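Local coordinates for protein hemagglutinin (Pseudomonas aeruginosa, PDB 6D7Y) that forms the toxic C-terminal tip of a CdiA protein of contact-dependent growth inhibition, and is probably held inactive when bound by its cognate immunity protein, at residues G27-P30 with E31-G34; S41-N44 with E45-M48; F51-I54 with V55-P58. All blocks are in the same frame, centred on the assembly; numbering follows the deposited sequence.

Interaction 1. Residues G27-P30 with E31-G34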
loop_
_atom_site.group_PDB
_atom_site.type_symbol
_atom_site.label_atom_id
_atom_site.label_comp_id
_atom_site.label_asym_id
_atom_site.label_seq_id
_atom_site.Cartn_x
_atom_site.Cartn_y
_atom_site.Cartn_z
ATOM N N GLY A 27 -3.950 -6.014 -9.594
ATOM C CA GLY A 27 -4.785 -6.158 -10.793
ATOM C C GLY A 27 -4.194 -5.464 -12.020
ATOM O O GLY A 27 -4.210 -6.019 -13.125
ATOM N N ARG A 28 -3.646 -4.262 -11.831
ATOM C CA ARG A 28 -3.024 -3.525 -12.949
ATOM C C ARG A 28 -1.548 -3.904 -13.164
ATOM O O ARG A 28 -1.059 -3.835 -14.291
ATOM C CB ARG A 28 -3.093 -2.015 -12.718
ATOM C CG ARG A 28 -4.480 -1.383 -12.695
ATOM C CD ARG A 28 -5.158 -1.241 -14.057
ATOM N NE ARG A 28 -4.399 -0.404 -14.996
ATOM C CZ ARG A 28 -3.630 -0.841 -16.002
ATOM N NH1 ARG A 28 -2.988 0.043 -16.763
ATOM N NH2 ARG A 28 -3.500 -2.137 -16.274
ATOM N N HIS A 29 -0.842 -4.285 -12.093
ATOM C CA HIS A 29 0.589 -4.621 -12.166
ATOM C C HIS A 29 1.000 -5.892 -11.396
ATOM O O HIS A 29 1.737 -5.818 -10.416
ATOM C CB HIS A 29 1.425 -3.412 -11.693
ATOM C CG HIS A 29 1.415 -2.264 -12.652
ATOM N ND1 HIS A 29 2.115 -2.288 -13.839
ATOM C CD2 HIS A 29 0.826 -1.050 -12.589
ATOM C CE1 HIS A 29 1.937 -1.144 -14.476
ATOM N NE2 HIS A 29 1.156 -0.376 -13.739
ATOM N N PRO A 30 0.547 -7.074 -11.865
ATOM C CA PRO A 30 0.906 -8.328 -11.179
ATOM C C PRO A 30 2.418 -8.599 -11.178
ATOM O O PRO A 30 2.901 -9.295 -10.304
ATOM C CB PRO A 30 0.135 -9.397 -11.965
ATOM C CG PRO A 30 -0.164 -8.768 -13.291
ATOM C CD PRO A 30 -0.332 -7.310 -13.025
ATOM N N GLU A 31 3.148 -8.029 -12.123
ATOM C CA GLU A 31 4.604 -8.200 -12.159
ATOM C C GLU A 31 5.334 -7.528 -10.961
ATOM O O GLU A 31 6.438 -7.927 -10.567
ATOM C CB GLU A 31 5.184 -7.674 -13.478
ATOM C CG GLU A 31 5.188 -6.164 -13.700
ATOM C CD GLU A 31 3.850 -5.532 -14.040
ATOM O OE1 GLU A 31 2.788 -6.221 -14.037
ATOM O OE2 GLU A 31 3.876 -4.303 -14.306
ATOM N N ILE A 32 4.714 -6.488 -10.412
ATOM C CA ILE A 32 5.250 -5.744 -9.275
ATOM C C ILE A 32 4.748 -6.324 -7.960
ATOM O O ILE A 32 5.525 -6.504 -7.010
ATOM C CB ILE A 32 4.817 -4.249 -9.376
ATOM C CG1 ILE A 32 5.371 -3.625 -10.669
ATOM C CG2 ILE A 32 5.273 -3.442 -8.160
ATOM C CD1 ILE A 32 5.010 -2.174 -10.873
ATOM N N TRP A 33 3.451 -6.626 -7.907
ATOM C CA TRP A 33 2.835 -7.099 -6.656
ATOM C C TRP A 33 2.611 -8.586 -6.540
ATOM O O TRP A 33 2.471 -9.086 -5.426
ATOM C CB TRP A 33 1.482 -6.377 -6.461
ATOM C CG TRP A 33 1.660 -4.867 -6.468
ATOM C CD1 TRP A 33 1.595 -4.029 -7.538
ATOM C CD2 TRP A 33 2.038 -4.074 -5.362
ATOM N NE1 TRP A 33 1.885 -2.757 -7.158
ATOM C CE2 TRP A 33 2.166 -2.758 -5.818
ATOM C CE3 TRP A 33 2.274 -4.352 -4.010
ATOM C CZ2 TRP A 33 2.516 -1.707 -4.973
ATOM C CZ3 TRP A 33 2.627 -3.314 -3.171
ATOM C CH2 TRP A 33 2.740 -2.009 -3.655
ATOM N N GLY A 34 2.595 -9.289 -7.664
ATOM C CA GLY A 34 2.233 -10.710 -7.665
ATOM C C GLY A 34 0.704 -10.764 -7.714
ATOM O O GLY A 34 0.019 -9.865 -7.195
#

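Interaction 2. Residues S41-N44 with E45-M48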
loop_
_atom_site.group_PDB
_atom_site.type_symbol
_atom_site.label_atom_id
_atom_site.label_comp_id
_atom_site.label_asym_id
_atom_site.label_seq_id
_atom_site.Cartn_x
_atom_site.Cartn_y
_atom_site.Cartn_z
ATOM N N SER A 41 -11.475 -12.140 1.994
ATOM C CA SER A 41 -11.007 -12.229 3.386
ATOM C C SER A 41 -9.483 -12.337 3.498
ATOM O O SER A 41 -8.912 -11.911 4.486
ATOM C CB SER A 41 -11.630 -13.446 4.086
ATOM O OG SER A 41 -13.041 -13.400 4.018
ATOM N N GLY A 42 -8.836 -12.912 2.488
ATOM C CA GLY A 42 -7.378 -13.082 2.500
ATOM C C GLY A 42 -6.561 -11.885 2.023
ATOM O O GLY A 42 -5.361 -11.807 2.309
ATOM N N TRP A 43 -7.199 -10.970 1.288
ATOM C CA TRP A 43 -6.543 -9.765 0.734
ATOM C C TRP A 43 -5.782 -8.953 1.769
ATOM O O TRP A 43 -4.649 -8.501 1.508
ATOM C CB TRP A 43 -7.597 -8.858 0.107
ATOM C CG TRP A 43 -8.192 -9.337 -1.180
ATOM C CD1 TRP A 43 -8.076 -10.579 -1.737
ATOM C CD2 TRP A 43 -9.140 -8.633 -1.978
ATOM N NE1 TRP A 43 -8.808 -10.649 -2.894
ATOM C CE2 TRP A 43 -9.481 -9.471 -3.063
ATOM C CE3 TRP A 43 -9.709 -7.357 -1.904
ATOM C CZ2 TRP A 43 -10.383 -9.076 -4.071
ATOM C CZ3 TRP A 43 -10.603 -6.958 -2.903
ATOM C CH2 TRP A 43 -10.937 -7.823 -3.968
ATOM N N ASN A 44 -6.405 -8.744 2.928
ATOM C CA ASN A 44 -5.776 -7.961 3.974
ATOM C C ASN A 44 -4.438 -8.539 4.400
ATOM O O ASN A 44 -3.467 -7.802 4.547
ATOM C CB ASN A 44 -6.661 -7.838 5.206
ATOM C CG ASN A 44 -6.055 -6.937 6.249
ATOM O OD1 ASN A 44 -5.926 -5.747 6.037
ATOM N ND2 ASN A 44 -5.676 -7.508 7.385
ATOM N N GLU A 45 -4.379 -9.851 4.615
ATOM C CA GLU A 45 -3.131 -10.462 5.044
ATOM C C GLU A 45 -2.042 -10.389 3.978
ATOM O O GLU A 45 -0.882 -10.184 4.306
ATOM C CB GLU A 45 -3.348 -11.915 5.472
ATOM C CG GLU A 45 -2.124 -12.632 6.065
ATOM C CD GLU A 45 -1.604 -12.061 7.395
ATOM O OE1 GLU A 45 -1.959 -10.922 7.785
ATOM O OE2 GLU A 45 -0.805 -12.761 8.052
ATOM N N GLN A 46 -2.410 -10.569 2.713
ATOM C CA GLN A 46 -1.435 -10.501 1.625
ATOM C C GLN A 46 -0.915 -9.080 1.484
ATOM O O GLN A 46 0.237 -8.863 1.103
ATOM C CB GLN A 46 -2.059 -10.917 0.297
ATOM C CG GLN A 46 -2.608 -12.340 0.298
ATOM C CD GLN A 46 -3.219 -12.706 -1.039
ATOM O OE1 GLN A 46 -2.535 -12.703 -2.070
ATOM N NE2 GLN A 46 -4.509 -13.050 -1.030
ATOM N N ALA A 47 -1.787 -8.126 1.772
ATOM C CA ALA A 47 -1.426 -6.714 1.676
ATOM C C ALA A 47 -0.539 -6.293 2.851
ATOM O O ALA A 47 0.378 -5.486 2.678
ATOM C CB ALA A 47 -2.672 -5.859 1.569
HETATM N N MSE A 48 -0.801 -6.851 4.033
HETATM C CA MSE A 48 -0.009 -6.552 5.216
HETATM C C MSE A 48 1.375 -7.118 5.050
HETATM O O MSE A 48 2.338 -6.552 5.578
HETATM C CB MSE A 48 -0.666 -7.085 6.488
HETATM C CG MSE A 48 -1.845 -6.224 6.939
HETATM SE SE MSE A 48 -1.370 -4.342 7.362
HETATM C CE MSE A 48 0.270 -4.717 8.392
HETATM O O HOH W 1 -4.209 -10.232 8.578
#

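Interaction 3. Residues F51-I54 with V55-P58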
loop_
_atom_site.group_PDB
_atom_site.type_symbol
_atom_site.label_atom_id
_atom_site.label_comp_id
_atom_site.label_asym_id
_atom_site.label_seq_id
_atom_site.Cartn_x
_atom_site.Cartn_y
_atom_site.Cartn_z
ATOM N N PHE A 51 3.168 -4.598 2.884
ATOM C CA PHE A 51 3.386 -3.434 3.712
ATOM C C PHE A 51 4.619 -3.619 4.610
ATOM O O PHE A 51 5.533 -2.788 4.596
ATOM C CB PHE A 51 2.142 -3.154 4.546
ATOM C CG PHE A 51 2.274 -1.968 5.437
ATOM C CD1 PHE A 51 2.151 -0.692 4.920
ATOM C CD2 PHE A 51 2.525 -2.127 6.796
ATOM C CE1 PHE A 51 2.264 0.415 5.732
ATOM C CE2 PHE A 51 2.643 -1.019 7.623
ATOM C CZ PHE A 51 2.508 0.250 7.083
ATOM N N LYS A 52 4.635 -4.701 5.385
ATOM C CA LYS A 52 5.771 -4.993 6.274
ATOM C C LYS A 52 7.086 -5.144 5.509
ATOM O O LYS A 52 8.140 -4.717 5.990
ATOM C CB LYS A 52 5.509 -6.229 7.131
ATOM C CG LYS A 52 4.458 -5.995 8.197
ATOM C CD LYS A 52 4.286 -7.209 9.095
ATOM C CE LYS A 52 3.212 -6.963 10.151
ATOM N NZ LYS A 52 3.522 -5.797 11.028
ATOM N N GLU A 53 7.032 -5.757 4.335
ATOM C CA GLU A 53 8.233 -5.893 3.504
ATOM C C GLU A 53 8.783 -4.532 3.068
ATOM O O GLU A 53 9.991 -4.282 3.173
ATOM C CB GLU A 53 7.971 -6.774 2.287
ATOM C CG GLU A 53 7.842 -8.258 2.639
ATOM C CD GLU A 53 7.539 -9.161 1.452
ATOM O OE1 GLU A 53 7.188 -8.661 0.367
ATOM O OE2 GLU A 53 7.648 -10.399 1.613
ATOM N N ILE A 54 7.891 -3.656 2.611
ATOM C CA ILE A 54 8.270 -2.314 2.156
ATOM C C ILE A 54 8.874 -1.498 3.296
ATOM O O ILE A 54 9.854 -0.783 3.102
ATOM C CB ILE A 54 7.062 -1.583 1.508
ATOM C CG1 ILE A 54 6.601 -2.350 0.258
ATOM C CG2 ILE A 54 7.439 -0.155 1.124
ATOM C CD1 ILE A 54 5.214 -1.987 -0.257
ATOM N N VAL A 55 8.284 -1.610 4.477
ATOM C CA VAL A 55 8.775 -0.915 5.653
ATOM C C VAL A 55 10.176 -1.398 6.065
ATOM O O VAL A 55 11.016 -0.584 6.416
ATOM C CB VAL A 55 7.800 -1.083 6.841
ATOM C CG1 VAL A 55 8.404 -0.573 8.141
ATOM C CG2 VAL A 55 6.494 -0.371 6.543
ATOM N N ARG A 56 10.428 -2.699 6.002
ATOM C CA ARG A 56 11.747 -3.224 6.434
ATOM C C ARG A 56 12.856 -3.115 5.379
ATOM O O ARG A 56 14.039 -3.202 5.717
ATOM C CB ARG A 56 11.659 -4.669 6.953
ATOM C CG ARG A 56 11.394 -5.745 5.918
ATOM C CD ARG A 56 11.531 -7.132 6.529
ATOM N NE ARG A 56 10.572 -7.365 7.614
ATOM C CZ ARG A 56 9.349 -7.889 7.474
ATOM N NH1 ARG A 56 8.882 -8.261 6.284
ATOM N NH2 ARG A 56 8.581 -8.052 8.547
ATOM N N ALA A 57 12.476 -2.936 4.117
ATOM C CA ALA A 57 13.440 -2.822 3.025
ATOM C C ALA A 57 14.262 -1.530 3.108
ATOM O O ALA A 57 13.821 -0.566 3.714
ATOM C CB ALA A 57 12.729 -2.875 1.689
ATOM N N PRO A 58 15.482 -1.528 2.534
ATOM C CA PRO A 58 16.252 -0.291 2.534
ATOM C C PRO A 58 15.581 0.786 1.658
ATOM O O PRO A 58 14.790 0.481 0.760
ATOM C CB PRO A 58 17.600 -0.716 1.955
ATOM C CG PRO A 58 17.718 -2.148 2.311
ATOM C CD PRO A 58 16.327 -2.691 2.192
#

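Interaction 1. Residues G27-P30 with E31-G34
H29 and E31 meet at the junction of two helices, where helix 17-28 ends and the short helix 30-33 begins with H29 at its N-cap. ND1 of H29 donates to OE2 of E31 at 2.7 Å. The bond is nearly straight, 163° at the hydrogen. OE2 is met on its syn side, and lies close to the plane of the imidazole. Ring and carboxylate lie side by side but are turned 66° against each other. E31 reaches back because CG sits between its own backbone N and carbonyl carbon (chi1 71°) and the chain bends again at chi2. This folds OE1 over the start of the P30 ring, 3.5 Å from P30 CD.

The backbone carbonyl of H29 is gripped twice. I32 N reaches H29 O at 3.1 Å from above the carbonyl plane, and W33 N reaches the same oxygen at 3.1 Å along a straighter path. I32 lies alongside the histidine, with CD1 3.9 Å from H29 CB. The W33 indole turns inward, its NE1 hydrogen-bonded to D96 OD2, with L22 and A26 of helix 17-28 against it. G34 N closes the turn on P30 O at 2.7 Å. G34 has positive phi and ends the helix. The arrangement is that of a one-turn helix with a proline at its first position and a glycine at its end.

Interaction 2. Residues S41-N44 with E45-M48
W43 and A47 are joined by one of three successive i to i+4 backbone bonds, A47 N to W43 O at 2.9 Å. Q46 N to G42 O and M48 N to N44 O are the other two. The Q46 bond is the straightest at its hydrogen, 162°.

A47 CB lies 3.3 Å from W43 O, and its methyl also meets L22 of helix 17-28. Q46 stretches back along the helix, with CG 3.5 Å from G42 O. Its CG stands beside its own backbone N (chi1 -60°) and the chain runs straight on from there, which lays the amide alongside the G42 carbonyl. There NE2 donates to K37 O. The same NE2 lies 4.4 Å from CD1 of W43, at an oblique angle to the indole.

This is a regular turn of the long helix 40-56, packed against helix 17-28. W43 touches S23 there, and N44 touches I18.

N44 and M48, a selenomethionine, point the same way, one turn apart. CG of M48 rests 3.3 Å from N44 O, then the chain bends twice, and the side chain touches L5 and Q9. The amide of N44 is held at both ends from beyond the helix: OD1 hydrogen-bonds T16 OG1 and ND2 hydrogen-bonds Q9 OE1. A water adds a weak link to N44 ND2, and donates to OE1 of E45 at 2.5 Å. E45 bends at chi2, which brings OE1 to this water.

Interaction 3. Residues F51-I54 with V55-P58
F51 and V55 form the close apolar part of this contact, one turn apart near the end of helix 40-56. CG2 of V55 stands over one face of the phenyl ring, 4.1 Å from its centroid and 15° off the normal, a CH-pi contact. It lies toward the rim, near CE2 and CZ. The same methyl is 3.2 Å from F51 O. V55 places CG2 there by setting it beside its own backbone N, with CG1 anti to that N. F51 also packs on L5 and on V83 of strand 82-86. I54 is the buried residue, facing V83, L77 and R81; V55 is exposed.

The R56 side is looser and more polar. R56 folds back over the preceding turn. Its CG takes the position between backbone N and carbonyl carbon (chi1 71°), and the chain bends at chi3. One face of the guanidinium then lies over K52 O, with NH1 3.6 Å from that oxygen. NH2 comes 3.8 Å from K52 CB, and NH1 comes 3.8 Å from E53 CG.

The carboxylate of E53 does not turn to R56. OE2 stays 5.3 Å from NH1, and the two planes are 74° apart. E53 instead salt-bridges K49 and R81. The backbone ends the helix with A57 N on E53 O at 3.0 Å. Beyond it, K75 takes up the carbonyls of I54 and A57. The chemistry implies that packing on backbone and aliphatic atoms holds R56. E53, already paired, probably exerts at most a mild pull, and K52 NZ, 6.1 Å from R56 NH2, is a nearby like charge.

How the interactions relate
The three contacts follow one another in series along the chain, and none nests in or crosses another. Each is local. Interaction 1 closes the turn from helix 17-28 into helix 30-33. A loop then leads to helix 40-56. Interaction 2 is in the first half of that helix, on the side that meets helix 17-28. Interaction 3 lies at its C-terminal end, before the chain enters the four-stranded antiparallel sheet. The centres of interactions 2 and 3 are about 16 Å apart. Interactions 1 and 3 do touch: W33 CZ3 packs 4.1 Å from I54 CD1. This lets the W33 indole reach I54 near the far end of the long helix, and both sides also meet R81.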